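Local coordinates for protein TOXN (Bacillus thuringiensis, PDB 4ATO) that cleaves RNA at A-rich sequences as the toxin of a type III toxin-antitoxin system and is held by its pseudoknot antitoxin RNA in a triangular assembly, at residues Glu44-Gly48 against His49-Val53; Tyr110-Leu113 against Met114-Gln117; Gln149-Leu152 against Lys153-Cys157. All blocks are in the same frame, centred on the assembly; numbering follows the deposited sequence.

Contact 1: Glu44-Gly48 against His49-Val53; sequences EKING and HDYFV
Ile46 and Tyr51 meet at about a right angle, the isoleucine approaching the tyrosine ring obliquely. Its CD1 comes to 3.8 Å from Tyr51 CD1, while CB approaches the neighbouring Tyr51 CE1 at 3.9 Å, so the branch follows the ring from CG through CD1 to CE1. Between these two residues the chain reverses in a type I' beta turn from Ile46 to His49, with Asn47 and Gly48 at the corner; the positive phi of Gly48, 87°, is one that calls for glycine. Two backbone bonds close the turn as an antiparallel hydrogen-bonded pair: Ile46 N gives to His49 O at 2.9 Å and His49 N returns to Ile46 O at 2.8 Å. The His49 side chain folds back over the corner, because CG sits beside its own backbone N (chi1 -53°). Its ring thereby presents an edge to Ile46 O, and CD2 lies 3.1 Å from Asn47 O. His49 ND1 is buried without a partner. Outside the turn, the extended Lys45 chain passes Asp50, whose OD1 touches Lys45 CE at 3.2 Å; Lys45 NZ stays 4.1 Å from that oxygen, beyond a salt bridge. A water accepts from Tyr51 N at 2.9 Å and lies within bonding distance of Glu44 O, bridging the hairpin arms. The hairpin links neighbouring strands 38-41 and 51-56: His49 packs on helix 159-169, which also supplies Glu163 to Tyr51 OH, while helix 108-139 receives Ile46 on Val132 and binds Asn47 ND2 through Tyr136 OH.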
loop_
_atom_site.group_PDB
_atom_site.type_symbol
_atom_site.label_atom_id
_atom_site.label_comp_id
_atom_site.label_asym_id
_atom_site.label_seq_id
_atom_site.Cartn_x
_atom_site.Cartn_y
_atom_site.Cartn_z
ATOM N N GLU A 44 -4.083 -26.434 5.539
ATOM C CA GLU A 44 -5.280 -27.215 5.759
ATOM C C GLU A 44 -5.198 -28.616 5.141
ATOM O O GLU A 44 -4.535 -28.825 4.152
ATOM C CB GLU A 44 -6.513 -26.449 5.274
ATOM C CG GLU A 44 -6.322 -24.942 5.297
ATOM C CD GLU A 44 -7.610 -24.141 5.293
ATOM O OE1 GLU A 44 -8.563 -24.540 4.623
ATOM O OE2 GLU A 44 -7.664 -23.096 5.954
ATOM N N LYS A 45 -5.879 -29.563 5.750
ATOM C CA LYS A 45 -5.913 -30.935 5.260
ATOM C C LYS A 45 -6.521 -30.984 3.870
ATOM O O LYS A 45 -7.309 -30.119 3.510
ATOM C CB LYS A 45 -6.724 -31.829 6.209
ATOM C CG LYS A 45 -6.094 -31.958 7.588
ATOM C CD LYS A 45 -6.603 -33.174 8.344
ATOM C CE LYS A 45 -5.960 -33.266 9.724
ATOM N NZ LYS A 45 -6.324 -34.533 10.412
ATOM N N ILE A 46 -6.137 -31.986 3.088
ATOM C CA ILE A 46 -6.770 -32.235 1.800
ATOM C C ILE A 46 -7.379 -33.627 1.822
ATOM O O ILE A 46 -6.663 -34.614 1.994
ATOM C CB ILE A 46 -5.774 -32.142 0.649
ATOM C CG1 ILE A 46 -5.106 -30.764 0.636
ATOM C CG2 ILE A 46 -6.478 -32.402 -0.668
ATOM C CD1 ILE A 46 -3.950 -30.648 -0.357
ATOM N N ASN A 47 -8.703 -33.689 1.681
ATOM C CA ASN A 47 -9.448 -34.941 1.788
ATOM C C ASN A 47 -9.069 -35.762 3.008
ATOM O O ASN A 47 -8.974 -36.989 2.943
ATOM C CB ASN A 47 -9.312 -35.773 0.515
ATOM C CG ASN A 47 -10.102 -35.192 -0.641
ATOM O OD1 ASN A 47 -11.207 -34.677 -0.454
ATOM N ND2 ASN A 47 -9.537 -35.262 -1.844
ATOM N N GLY A 48 -8.855 -35.072 4.124
ATOM C CA GLY A 48 -8.536 -35.728 5.374
ATOM C C GLY A 48 -7.054 -36.001 5.569
ATOM O O GLY A 48 -6.655 -36.445 6.641
ATOM N N HIS A 49 -6.240 -35.731 4.548
ATOM C CA HIS A 49 -4.793 -35.995 4.628
ATOM C C HIS A 49 -3.967 -34.750 4.952
ATOM O O HIS A 49 -4.240 -33.654 4.452
ATOM C CB HIS A 49 -4.286 -36.621 3.326
ATOM C CG HIS A 49 -5.051 -37.840 2.908
ATOM N ND1 HIS A 49 -4.713 -39.111 3.325
ATOM C CD2 HIS A 49 -6.146 -37.982 2.123
ATOM C CE1 HIS A 49 -5.564 -39.982 2.812
ATOM N NE2 HIS A 49 -6.444 -39.322 2.081
ATOM N N ASP A 50 -2.962 -34.923 5.803
ATOM C CA ASP A 50 -1.963 -33.881 6.026
ATOM C C ASP A 50 -0.943 -33.929 4.894
ATOM O O ASP A 50 -0.253 -34.935 4.719
ATOM C CB ASP A 50 -1.248 -34.100 7.362
ATOM C CG ASP A 50 -2.177 -33.973 8.558
ATOM O OD1 ASP A 50 -2.994 -33.029 8.595
ATOM O OD2 ASP A 50 -2.084 -34.822 9.468
ATOM N N TYR A 51 -0.854 -32.853 4.118
ATOM C CA TYR A 51 0.106 -32.790 3.016
ATOM C C TYR A 51 1.342 -31.978 3.356
ATOM O O TYR A 51 1.287 -31.032 4.137
ATOM C CB TYR A 51 -0.535 -32.221 1.751
ATOM C CG TYR A 51 -1.093 -33.271 0.824
ATOM C CD1 TYR A 51 -2.373 -33.778 1.015
ATOM C CD2 TYR A 51 -0.346 -33.747 -0.253
ATOM C CE1 TYR A 51 -2.904 -34.744 0.159
ATOM C CE2 TYR A 51 -0.863 -34.712 -1.115
ATOM C CZ TYR A 51 -2.148 -35.210 -0.898
ATOM O OH TYR A 51 -2.681 -36.161 -1.742
ATOM N N PHE A 52 2.453 -32.354 2.738
ATOM C CA PHE A 52 3.739 -31.747 3.025
ATOM C C PHE A 52 4.484 -31.491 1.729
ATOM O O PHE A 52 4.560 -32.370 0.871
ATOM C CB PHE A 52 4.534 -32.647 3.977
ATOM C CG PHE A 52 3.897 -32.774 5.331
ATOM C CD1 PHE A 52 4.139 -31.828 6.317
ATOM C CD2 PHE A 52 3.021 -33.819 5.610
ATOM C CE1 PHE A 52 3.541 -31.934 7.565
ATOM C CE2 PHE A 52 2.418 -33.932 6.862
ATOM C CZ PHE A 52 2.681 -32.994 7.837
ATOM N N VAL A 53 5.000 -30.269 1.589
ATOM C CA VAL A 53 5.637 -29.816 0.361
ATOM C C VAL A 53 7.149 -29.766 0.544
ATOM O O VAL A 53 7.659 -29.015 1.375
ATOM C CB VAL A 53 5.141 -28.409 -0.068
ATOM C CG1 VAL A 53 5.723 -28.043 -1.419
ATOM C CG2 VAL A 53 3.608 -28.340 -0.092
HETATM O O HOH W 1 -2.547 -30.559 4.710
#

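Contact 2: Tyr110-Leu113 against Met114-Gln117; sequences YGNL and MLKQ. With nucleotides of chain B.
Met114 lies alongside Tyr110, one helical turn back, both side chains pointing the same way. The sulfur approaches obliquely: SD is 4.4 Å from the Tyr110 ring centroid, 39° off the normal, with CE2 its nearest ring atom at 3.7 Å. At the edge of that ring, in its plane, A33 O4' of chain B lies 3.7 Å from Tyr110 CD1. The Met-aromatic contact joins an i to i+4 pair near the start of the long helix 108-139, where Met114 N also bonds to Tyr110 O. The same stretch of helix binds the antitoxin RNA through base edges. Lys116, extended beyond CG, drives NZ between two bases, giving to C30 of chain B at N3 (2.8 Å) and to A32 of chain B at N1 (3.0 Å). Asn112 ND2 adds a weak, badly bent bond to O2 of the same C30, and its OD1 takes a guanine N2. Leu113 reaches both adenines, CG touching A32 N9 at 3.7 Å and CD1 touching A33 N3 at 3.7 Å; its CD2 rests on Gln117. Farther out, Asp73 makes a salt bridge to Lys116 NZ, and the carbonyl of Ile79 receives Gln117 NE2. His35 stacks on the Tyr110 ring, whose OH bonds to N6 of a modified base, while Met114 touches Pro38 and Phe9.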
loop_
_atom_site.group_PDB
_atom_site.type_symbol
_atom_site.label_atom_id
_atom_site.label_comp_id
_atom_site.label_asym_id
_atom_site.label_seq_id
_atom_site.Cartn_x
_atom_site.Cartn_y
_atom_site.Cartn_z
ATOM N N TYR A 110 23.157 -23.772 9.152
ATOM C CA TYR A 110 21.966 -24.387 8.589
ATOM C C TYR A 110 20.688 -23.922 9.298
ATOM O O TYR A 110 19.676 -23.656 8.652
ATOM C CB TYR A 110 22.091 -25.909 8.625
ATOM C CG TYR A 110 20.892 -26.653 8.080
ATOM C CD1 TYR A 110 20.658 -26.716 6.714
ATOM C CD2 TYR A 110 20.003 -27.305 8.931
ATOM C CE1 TYR A 110 19.572 -27.400 6.204
ATOM C CE2 TYR A 110 18.911 -28.001 8.431
ATOM C CZ TYR A 110 18.705 -28.041 7.061
ATOM O OH TYR A 110 17.631 -28.718 6.534
ATOM N N GLY A 111 20.744 -23.808 10.620
ATOM C CA GLY A 111 19.588 -23.378 11.383
ATOM C C GLY A 111 19.198 -21.963 10.997
ATOM O O GLY A 111 18.016 -21.624 10.910
ATOM N N ASN A 112 20.204 -21.133 10.756
ATOM C CA ASN A 112 19.954 -19.757 10.366
ATOM C C ASN A 112 19.377 -19.635 8.950
ATOM O O ASN A 112 18.565 -18.750 8.682
ATOM C CB ASN A 112 21.216 -18.919 10.507
ATOM C CG ASN A 112 20.991 -17.478 10.116
ATOM O OD1 ASN A 112 20.308 -16.724 10.822
ATOM N ND2 ASN A 112 21.563 -17.081 8.985
ATOM N N LEU A 113 19.803 -20.526 8.059
ATOM C CA LEU A 113 19.241 -20.618 6.716
ATOM C C LEU A 113 17.752 -20.893 6.873
ATOM O O LEU A 113 16.893 -20.230 6.283
ATOM C CB LEU A 113 19.892 -21.784 5.974
ATOM C CG LEU A 113 19.853 -21.949 4.446
ATOM C CD1 LEU A 113 19.685 -23.420 4.049
ATOM C CD2 LEU A 113 18.838 -21.082 3.742
ATOM N N MET A 114 17.464 -21.880 7.700
ATOM C CA MET A 114 16.097 -22.298 7.965
ATOM C C MET A 114 15.241 -21.154 8.546
ATOM O O MET A 114 14.064 -21.028 8.222
ATOM C CB MET A 114 16.138 -23.476 8.930
ATOM C CG MET A 114 15.039 -24.453 8.749
ATOM S SD MET A 114 15.698 -26.084 8.387
ATOM C CE MET A 114 14.191 -26.820 7.805
ATOM N N LEU A 115 15.832 -20.328 9.408
ATOM C CA LEU A 115 15.130 -19.145 9.901
ATOM C C LEU A 115 14.772 -18.214 8.740
ATOM O O LEU A 115 13.637 -17.759 8.642
ATOM C CB LEU A 115 15.962 -18.402 10.955
ATOM C CG LEU A 115 15.360 -17.141 11.589
ATOM C CD1 LEU A 115 14.036 -17.450 12.274
ATOM C CD2 LEU A 115 16.328 -16.527 12.580
ATOM N N LYS A 116 15.739 -17.939 7.864
ATOM C CA LYS A 116 15.490 -17.078 6.707
ATOM C C LYS A 116 14.355 -17.644 5.867
ATOM O O LYS A 116 13.485 -16.912 5.392
ATOM C CB LYS A 116 16.742 -16.935 5.844
ATOM C CG LYS A 116 17.828 -16.043 6.451
ATOM C CD LYS A 116 18.910 -15.807 5.441
ATOM C CE LYS A 116 19.976 -14.859 5.942
ATOM N NZ LYS A 116 20.914 -14.568 4.822
ATOM N N GLN A 117 14.363 -18.960 5.699
ATOM C CA GLN A 117 13.343 -19.616 4.904
ATOM C C GLN A 117 11.995 -19.461 5.589
ATOM O O GLN A 117 10.983 -19.222 4.929
ATOM C CB GLN A 117 13.690 -21.087 4.693
ATOM C CG GLN A 117 14.864 -21.300 3.721
ATOM C CD GLN A 117 15.232 -22.763 3.567
ATOM O OE1 GLN A 117 15.333 -23.498 4.555
ATOM N NE2 GLN A 117 15.427 -23.197 2.324
ATOM P P C B 30 29.281 -12.455 9.462
ATOM O OP1 C B 30 30.570 -13.030 9.921
ATOM O OP2 C B 30 29.277 -11.598 8.248
ATOM O "O5'" C B 30 28.198 -13.611 9.312
ATOM C "C5'" C B 30 28.153 -14.700 10.223
ATOM C "C4'" C B 30 26.959 -15.583 9.963
ATOM O "O4'" C B 30 25.752 -14.778 9.963
ATOM C "C3'" C B 30 26.929 -16.286 8.610
ATOM O "O3'" C B 30 27.707 -17.465 8.578
ATOM C "C2'" C B 30 25.448 -16.541 8.402
ATOM O "O2'" C B 30 25.023 -17.669 9.153
ATOM C "C1'" C B 30 24.833 -15.288 9.023
ATOM N N1 C B 30 24.550 -14.242 8.010
ATOM C C2 C B 30 23.448 -14.435 7.168
ATOM O O2 C B 30 22.767 -15.467 7.292
ATOM N N3 C B 30 23.151 -13.507 6.232
ATOM C C4 C B 30 23.900 -12.414 6.111
ATOM N N4 C B 30 23.550 -11.534 5.167
ATOM C C5 C B 30 25.026 -12.183 6.959
ATOM C C6 C B 30 25.316 -13.119 7.879
ATOM P P A B 32 27.469 -20.584 2.196
ATOM O OP1 A B 32 28.845 -20.403 1.685
ATOM O OP2 A B 32 26.529 -21.430 1.433
ATOM O "O5'" A B 32 27.515 -21.047 3.717
ATOM C "C5'" A B 32 27.456 -22.413 4.065
ATOM C "C4'" A B 32 26.173 -22.761 4.782
ATOM O "O4'" A B 32 25.373 -21.574 5.022
ATOM C "C3'" A B 32 25.257 -23.709 4.042
ATOM O "O3'" A B 32 25.639 -25.058 4.253
ATOM C "C2'" A B 32 23.870 -23.375 4.601
ATOM O "O2'" A B 32 23.645 -24.075 5.814
ATOM C "C1'" A B 32 23.997 -21.882 4.925
ATOM N N9 A B 32 23.416 -21.016 3.881
ATOM C C8 A B 32 23.325 -21.219 2.529
ATOM N N7 A B 32 22.824 -20.197 1.875
ATOM C C5 A B 32 22.569 -19.251 2.851
ATOM C C6 A B 32 22.034 -17.950 2.815
ATOM N N6 A B 32 21.628 -17.343 1.701
ATOM N N1 A B 32 21.924 -17.274 3.986
ATOM C C2 A B 32 22.329 -17.880 5.109
ATOM N N3 A B 32 22.856 -19.095 5.262
ATOM C C4 A B 32 22.950 -19.740 4.091
ATOM P P A B 33 25.885 -26.054 3.023
ATOM O OP1 A B 33 26.892 -27.050 3.464
ATOM O OP2 A B 33 26.172 -25.223 1.824
ATOM O "O5'" A B 33 24.479 -26.749 2.862
ATOM C "C5'" A B 33 23.700 -27.105 3.993
ATOM C "C4'" A B 33 22.388 -27.694 3.563
ATOM O "O4'" A B 33 21.518 -26.618 3.101
ATOM C "C3'" A B 33 22.494 -28.677 2.414
ATOM O "O3'" A B 33 21.456 -29.627 2.527
ATOM C "C2'" A B 33 22.248 -27.800 1.184
ATOM O "O2'" A B 33 21.721 -28.485 0.067
ATOM C "C1'" A B 33 21.265 -26.756 1.711
ATOM N N9 A B 33 21.448 -25.447 1.089
ATOM C C8 A B 33 22.661 -24.840 0.849
ATOM N N7 A B 33 22.559 -23.673 0.269
ATOM C C5 A B 33 21.190 -23.503 0.114
ATOM C C6 A B 33 20.427 -22.465 -0.443
ATOM N N6 A B 33 20.953 -21.353 -0.956
ATOM N N1 A B 33 19.083 -22.613 -0.446
ATOM C C2 A B 33 18.553 -23.723 0.074
ATOM N N3 A B 33 19.161 -24.769 0.624
ATOM C C4 A B 33 20.492 -24.599 0.601
#

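Contact 3: Gln149-Leu152 against Lys153-Cys157; sequences QKFL and KGVCC. With nucleotides of chain C.
Phe151 and Val155 form an RNA-binding patch at the C-terminal end of helix 147-155, where two uridines of the antitoxin meet a pair of side chains one turn apart. The base of U5 of chain C lies nearly flat over one face of the Phe151 ring, its C6 above the ring centre and 3.4 Å from Phe151 CD1. Val155 backs the opposite face: its CG1 stands 4.1 Å from Phe151 CZ, offset toward the rim. A chi1 of 81° accounts for this, lodging CG1 between the backbone N and the carbonyl carbon and swinging CG2 out to the RNA, 3.7 Å from O4' of U4 of chain C. The sugar of U4 also meets the edge of the Phe151 ring. On another side of the helix, Lys153 runs back along Gln149, and a bend at its last torsion (chi4 74°) carries NZ to 3.7 Å from Gln149 CB. There it makes a weak bond to Asp138 O; the Gln149 amide is itself tied to Ser146 and Asp138. Lys150 NZ rests 3.7 Å from Lys153 CD, touching the aliphatic chain rather than the other ammonium. Regular helical bonding runs through Lys153 N to Gln149 O at 2.8 Å and on to Val155 N, then weakens as Cys156 leaves helical geometry. Lys26 NZ binds the carbonyl of Cys156, with weaker bonds to those of Lys153 and Gly154, and Leu152 packs against Val139 of the preceding helix. At the last turn Leu152 O accepts two weak bonds, from Val155 N at 3.2 Å and from Cys156 N at 2.9 Å, the latter with an N-H...O angle of only 128°.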
loop_
_atom_site.group_PDB
_atom_site.type_symbol
_atom_site.label_atom_id
_atom_site.label_comp_id
_atom_site.label_asym_id
_atom_site.label_seq_id
_atom_site.Cartn_x
_atom_site.Cartn_y
_atom_site.Cartn_z
ATOM N N GLN A 149 -3.472 -30.121 -17.792
ATOM C CA GLN A 149 -3.622 -31.278 -16.917
ATOM C C GLN A 149 -2.692 -32.425 -17.295
ATOM O O GLN A 149 -2.199 -33.133 -16.426
ATOM C CB GLN A 149 -5.083 -31.736 -16.897
ATOM C CG GLN A 149 -5.982 -30.744 -16.159
ATOM C CD GLN A 149 -7.451 -30.881 -16.521
ATOM O OE1 GLN A 149 -7.815 -31.595 -17.455
ATOM N NE2 GLN A 149 -8.302 -30.192 -15.774
ATOM N N LYS A 150 -2.442 -32.591 -18.589
ATOM C CA LYS A 150 -1.462 -33.571 -19.054
ATOM C C LYS A 150 -0.053 -33.209 -18.578
ATOM O O LYS A 150 0.677 -34.059 -18.075
ATOM C CB LYS A 150 -1.489 -33.687 -20.580
ATOM C CG LYS A 150 -1.188 -35.079 -21.110
ATOM C CD LYS A 150 -2.221 -36.098 -20.616
ATOM C CE LYS A 150 -1.624 -37.058 -19.588
ATOM N NZ LYS A 150 -2.641 -37.901 -18.897
ATOM N N PHE A 151 0.324 -31.943 -18.728
ATOM C CA PHE A 151 1.621 -31.487 -18.240
ATOM C C PHE A 151 1.731 -31.709 -16.738
ATOM O O PHE A 151 2.727 -32.254 -16.249
ATOM C CB PHE A 151 1.834 -30.004 -18.549
ATOM C CG PHE A 151 2.837 -29.339 -17.647
ATOM C CD1 PHE A 151 4.197 -29.595 -17.792
ATOM C CD2 PHE A 151 2.423 -28.473 -16.647
ATOM C CE1 PHE A 151 5.132 -28.984 -16.961
ATOM C CE2 PHE A 151 3.355 -27.853 -15.806
ATOM C CZ PHE A 151 4.710 -28.106 -15.966
ATOM N N LEU A 152 0.690 -31.302 -16.011
ATOM C CA LEU A 152 0.704 -31.388 -14.552
ATOM C C LEU A 152 0.800 -32.837 -14.103
ATOM O O LEU A 152 1.589 -33.156 -13.222
ATOM C CB LEU A 152 -0.521 -30.687 -13.931
ATOM C CG LEU A 152 -0.508 -29.154 -14.035
ATOM C CD1 LEU A 152 -1.833 -28.542 -13.603
ATOM C CD2 LEU A 152 0.638 -28.577 -13.218
ATOM N N LYS A 153 0.012 -33.713 -14.726
ATOM C CA LYS A 153 0.043 -35.137 -14.385
ATOM C C LYS A 153 1.421 -35.736 -14.584
ATOM O O LYS A 153 1.858 -36.570 -13.788
ATOM C CB LYS A 153 -0.996 -35.936 -15.185
ATOM C CG LYS A 153 -2.409 -35.782 -14.655
ATOM C CD LYS A 153 -3.415 -36.551 -15.506
ATOM C CE LYS A 153 -4.843 -36.371 -14.997
ATOM N NZ LYS A 153 -5.389 -35.027 -15.323
ATOM N N GLY A 154 2.103 -35.304 -15.642
ATOM C CA GLY A 154 3.428 -35.812 -15.949
ATOM C C GLY A 154 4.471 -35.374 -14.932
ATOM O O GLY A 154 5.333 -36.154 -14.540
ATOM N N VAL A 155 4.385 -34.126 -14.481
ATOM C CA VAL A 155 5.430 -33.567 -13.629
ATOM C C VAL A 155 5.139 -33.751 -12.132
ATOM O O VAL A 155 6.025 -33.541 -11.302
ATOM C CB VAL A 155 5.672 -32.065 -13.946
ATOM C CG1 VAL A 155 4.631 -31.195 -13.250
ATOM C CG2 VAL A 155 7.071 -31.644 -13.532
ATOM N N CYS A 156 3.909 -34.143 -11.786
ATOM C CA CYS A 156 3.513 -34.263 -10.376
ATOM C C CYS A 156 3.415 -35.702 -9.927
ATOM O O CYS A 156 3.099 -36.588 -10.720
ATOM C CB CYS A 156 2.158 -33.612 -10.115
ATOM S SG CYS A 156 2.093 -31.849 -10.421
ATOM N N CYS A 157 3.670 -35.929 -8.642
ATOM C CA CYS A 157 3.322 -37.202 -8.025
ATOM C C CYS A 157 1.849 -37.578 -8.294
ATOM O O CYS A 157 0.980 -36.711 -8.499
ATOM C CB CYS A 157 3.538 -37.124 -6.516
ATOM S SG CYS A 157 5.244 -36.923 -5.998
ATOM P P U C 5 8.411 -25.734 -18.857
ATOM O OP1 U C 5 9.850 -25.536 -19.131
ATOM O OP2 U C 5 7.661 -24.647 -18.191
ATOM O "O5'" U C 5 7.646 -26.173 -20.191
ATOM C "C5'" U C 5 8.010 -27.358 -20.886
ATOM C "C4'" U C 5 6.857 -27.923 -21.680
ATOM O "O4'" U C 5 5.858 -28.497 -20.787
ATOM C "C3'" U C 5 6.061 -26.935 -22.512
ATOM O "O3'" U C 5 6.715 -26.564 -23.714
ATOM C "C2'" U C 5 4.757 -27.686 -22.725
ATOM O "O2'" U C 5 4.918 -28.715 -23.694
ATOM C "C1'" U C 5 4.570 -28.338 -21.353
ATOM N N1 U C 5 3.756 -27.478 -20.460
ATOM C C2 U C 5 2.397 -27.450 -20.730
ATOM O O2 U C 5 1.892 -28.129 -21.610
ATOM N N3 U C 5 1.647 -26.626 -19.924
ATOM C C4 U C 5 2.120 -25.829 -18.899
ATOM O O4 U C 5 1.327 -25.132 -18.262
ATOM C C5 U C 5 3.539 -25.896 -18.694
ATOM C C6 U C 5 4.298 -26.690 -19.466
ATOM P P U C 4 12.509 -30.850 -18.001
ATOM O OP1 U C 4 12.510 -30.611 -19.462
ATOM O OP2 U C 4 13.694 -30.433 -17.209
ATOM O "O5'" U C 4 11.185 -30.238 -17.363
ATOM C "C5'" U C 4 9.942 -30.342 -18.036
ATOM C "C4'" U C 4 8.964 -29.307 -17.551
ATOM O "O4'" U C 4 8.698 -29.526 -16.141
ATOM C "C3'" U C 4 9.428 -27.855 -17.672
ATOM O "O3'" U C 4 8.287 -27.035 -17.933
ATOM C "C2'" U C 4 9.963 -27.559 -16.263
ATOM O "O2'" U C 4 9.975 -26.191 -15.910
ATOM C "C1'" U C 4 8.987 -28.349 -15.409
ATOM N N1 U C 4 9.504 -28.748 -14.086
ATOM C C2 U C 4 8.937 -28.126 -12.997
ATOM O O2 U C 4 8.105 -27.250 -13.120
ATOM N N3 U C 4 9.401 -28.541 -11.773
ATOM C C4 U C 4 10.346 -29.518 -11.538
ATOM O O4 U C 4 10.655 -29.786 -10.377
ATOM C C5 U C 4 10.878 -30.136 -12.719
ATOM C C6 U C 4 10.439 -29.743 -13.925
#

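Overall arrangement
From the N terminus, contact 1 comes first and closes the tip of the hairpin connection between adjacent strands 38-41 and 51-56 of the antiparallel sheet. Contacts 2 and 3 close no loop of their own: each joins successive turns of one helix, near the start of helix 108-139 and at the end of helix 147-155. All three follow in series, neither nesting nor crossing. Helix 108-139 connects them, carrying contact 2, covering the hairpin of contact 1 through Val132 and Tyr136, and receiving Leu152 and Cys156 of contact 3. The two RNA-facing contacts lie on opposite sides of the chain's centre, their own centres about 31 Å apart, and meet different RNA chains.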